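Local coordinates for protein ferritin heavy chain (Trichoplusia ni, PDB 1Z6O) that oxidises ferrous iron at a ferroxidase site and, together with the light chain, stores it as ferric mineral inside a 24-subunit secreted cage, at residues P54-A57 with Q58-D62. Numbering follows the deposited sequence.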
ATOM      1  N   PRO M  54     -32.890   1.620  31.860  1.00 20.90           N
ATOM      2  CA  PRO M  54     -31.806   0.753  31.371  1.00 21.19           C
ATOM      3  C   PRO M  54     -30.399   1.206  31.732  1.00 19.14           C
ATOM      4  O   PRO M  54     -29.492   0.376  31.855  1.00 18.29           O
ATOM      5  CB  PRO M  54     -32.050   0.703  29.852  1.00 22.87           C
ATOM      6  CG  PRO M  54     -32.703   2.054  29.571  1.00 23.41           C
ATOM      7  CD  PRO M  54     -33.668   2.186  30.737  1.00 22.11           C
ATOM      8  N   GLY M  55     -30.211   2.513  31.892  1.00 18.80           N
ATOM      9  CA  GLY M  55     -28.902   3.026  32.272  1.00 18.74           C
ATOM     10  C   GLY M  55     -28.571   2.565  33.685  1.00 19.50           C
ATOM     11  O   GLY M  55     -27.467   2.078  33.952  1.00 17.06           O
ATOM     12  N   PHE M  56     -29.521   2.724  34.602  1.00 15.68           N
ATOM     13  CA  PHE M  56     -29.314   2.269  35.980  1.00 16.95           C
ATOM     14  C   PHE M  56     -29.197   0.749  36.026  1.00 18.00           C
ATOM     15  O   PHE M  56     -28.386   0.212  36.773  1.00 16.47           O
ATOM     16  CB  PHE M  56     -30.472   2.700  36.889  1.00 14.72           C
ATOM     17  CG  PHE M  56     -30.360   4.120  37.371  1.00 18.28           C
ATOM     18  CD1 PHE M  56     -31.022   5.149  36.715  1.00 21.62           C
ATOM     19  CD2 PHE M  56     -29.571   4.424  38.477  1.00 23.58           C
ATOM     20  CE1 PHE M  56     -30.903   6.478  37.160  1.00 23.21           C
ATOM     21  CE2 PHE M  56     -29.444   5.744  38.930  1.00 25.79           C
ATOM     22  CZ  PHE M  56     -30.112   6.769  38.271  1.00 20.52           C
ATOM     23  N   ALA M  57     -30.010   0.048  35.237  1.00 15.45           N
ATOM     24  CA  ALA M  57     -29.941  -1.414  35.237  1.00 17.16           C
ATOM     25  C   ALA M  57     -28.536  -1.877  34.865  1.00 19.19           C
ATOM     26  O   ALA M  57     -27.957  -2.726  35.540  1.00 18.59           O
ATOM     27  CB  ALA M  57     -30.964  -2.007  34.252  1.00 17.56           C
ATOM     28  N   GLN M  58     -27.987  -1.315  33.792  1.00 18.18           N
ATOM     29  CA  GLN M  58     -26.652  -1.697  33.335  1.00 20.32           C
ATOM     30  C   GLN M  58     -25.590  -1.325  34.373  1.00 17.84           C
ATOM     31  O   GLN M  58     -24.635  -2.082  34.595  1.00 18.36           O
ATOM     32  CB  GLN M  58     -26.340  -1.006  32.002  1.00 25.35           C
ATOM     33  CG  GLN M  58     -24.998  -1.378  31.374  1.00 40.00           C
ATOM     34  CD  GLN M  58     -24.637  -0.453  30.198  1.00 54.73           C
ATOM     35  OE1 GLN M  58     -24.144   0.662  30.391  1.00 50.80           O
ATOM     36  NE2 GLN M  58     -24.906  -0.912  28.980  1.00 54.40           N
ATOM     37  N   LEU M  59     -25.739  -0.151  34.984  1.00 17.01           N
ATOM     38  CA  LEU M  59     -24.794   0.298  36.008  1.00 18.65           C
ATOM     39  C   LEU M  59     -24.714  -0.738  37.130  1.00 18.90           C
ATOM     40  O   LEU M  59     -23.628  -1.111  37.576  1.00 16.50           O
ATOM     41  CB  LEU M  59     -25.250   1.635  36.615  1.00 16.79           C
ATOM     42  CG  LEU M  59     -24.393   2.212  37.761  1.00 21.11           C
ATOM     43  CD1 LEU M  59     -23.064   2.718  37.189  1.00 22.54           C
ATOM     44  CD2 LEU M  59     -25.135   3.370  38.450  1.00 22.02           C
ATOM     45  N   PHE M  60     -25.868  -1.213  37.586  1.00 15.42           N
ATOM     46  CA  PHE M  60     -25.874  -2.164  38.687  1.00 14.90           C
ATOM     47  C   PHE M  60     -25.532  -3.597  38.302  1.00 16.79           C
ATOM     48  O   PHE M  60     -24.957  -4.318  39.112  1.00 16.19           O
ATOM     49  CB  PHE M  60     -27.206  -2.053  39.450  1.00 14.56           C
ATOM     50  CG  PHE M  60     -27.392  -0.702  40.115  1.00 17.06           C
ATOM     51  CD1 PHE M  60     -26.381  -0.169  40.916  1.00 18.47           C
ATOM     52  CD2 PHE M  60     -28.555   0.038  39.928  1.00 16.12           C
ATOM     53  CE1 PHE M  60     -26.523   1.087  41.523  1.00 19.87           C
ATOM     54  CE2 PHE M  60     -28.712   1.295  40.529  1.00 15.67           C
ATOM     55  CZ  PHE M  60     -27.689   1.819  41.328  1.00 17.90           C
ATOM     56  N   PHE M  61     -25.868  -4.027  37.085  1.00 15.73           N
ATOM     57  CA  PHE M  61     -25.457  -5.372  36.665  1.00 16.27           C
ATOM     58  C   PHE M  61     -23.920  -5.345  36.543  1.00 18.40           C
ATOM     59  O   PHE M  61     -23.255  -6.318  36.893  1.00 17.16           O
ATOM     60  CB  PHE M  61     -26.077  -5.762  35.313  1.00 14.78           C
ATOM     61  CG  PHE M  61     -27.508  -6.252  35.416  1.00 17.15           C
ATOM     62  CD1 PHE M  61     -28.486  -5.779  34.544  1.00 17.48           C
ATOM     63  CD2 PHE M  61     -27.868  -7.202  36.372  1.00 17.98           C
ATOM     64  CE1 PHE M  61     -29.812  -6.250  34.618  1.00 17.49           C
ATOM     65  CE2 PHE M  61     -29.188  -7.680  36.456  1.00 19.82           C
ATOM     66  CZ  PHE M  61     -30.162  -7.199  35.572  1.00 16.65           C
ATOM     67  N   ASP M  62     -23.357  -4.242  36.040  1.00 16.78           N
ATOM     68  CA  ASP M  62     -21.894  -4.131  35.935  1.00 18.17           C
ATOM     69  C   ASP M  62     -21.285  -4.192  37.339  1.00 18.94           C
ATOM     70  O   ASP M  62     -20.258  -4.842  37.548  1.00 16.34           O
ATOM     71  CB  ASP M  62     -21.454  -2.805  35.278  1.00 18.76           C
ATOM     72  CG  ASP M  62     -21.727  -2.763  33.776  1.00 32.51           C
ATOM     73  OD1 ASP M  62     -22.053  -3.815  33.190  1.00 30.09           O
ATOM     74  OD2 ASP M  62     -21.607  -1.671  33.178  1.00 32.86           O
TER
HETATM   75  O   HOH W   1     -24.945   2.150  32.690  1.00 33.00           O
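F56 and F60 stand one turn apart on the first turns of helix 54-80, within the four-helix bundle of the ferritin fold. Their side chains run side by side in the same direction, and CE2 of F60 meets the F56 ring at its edge, close to the F56 ring plane, 3.8 Å from F56 CD2. In F60, CG sits anti to the carbonyl carbon (chi1 -64°), which lays the ring back along the preceding turn and brings its CD2 to 3.2 Å from F56 O. That oxygen also accepts the F60 N-H at 3.0 Å, in a nearly straight bond (N-H...O 160°). L59 CD2 lies over one face of the F60 ring, toward its rim.

This is the tight side: F60 reaches Y39 and M42 of helix 19-47 and A108 of helix 105-132, while the F56 ring meets that of F46. Replacing F60 by alanine is likely to open a gap where helix 54-80 meets these two helices and to deprive the F56 edge of its neighbour. The same i to i+4 spacing brings A57 beside F61 more loosely, with A57 CB 4.4 Å from F61 CE1; F61 also packs on K92 of a neighbouring light chain.

The Q58 side is the solvent side. Its chain leaves CB extended, with CG anti to the backbone N (chi1 -177°), and carries the amide clear of P54-A57; a water lies between its amide oxygen and the preceding turn. G55 O accepts the L59 N-H at 3.0 Å, and the water lies within hydrogen-bonding distance of both side-chain and backbone oxygens, 2.8 Å from G55 O and 2.9 Å from Q58 OE1.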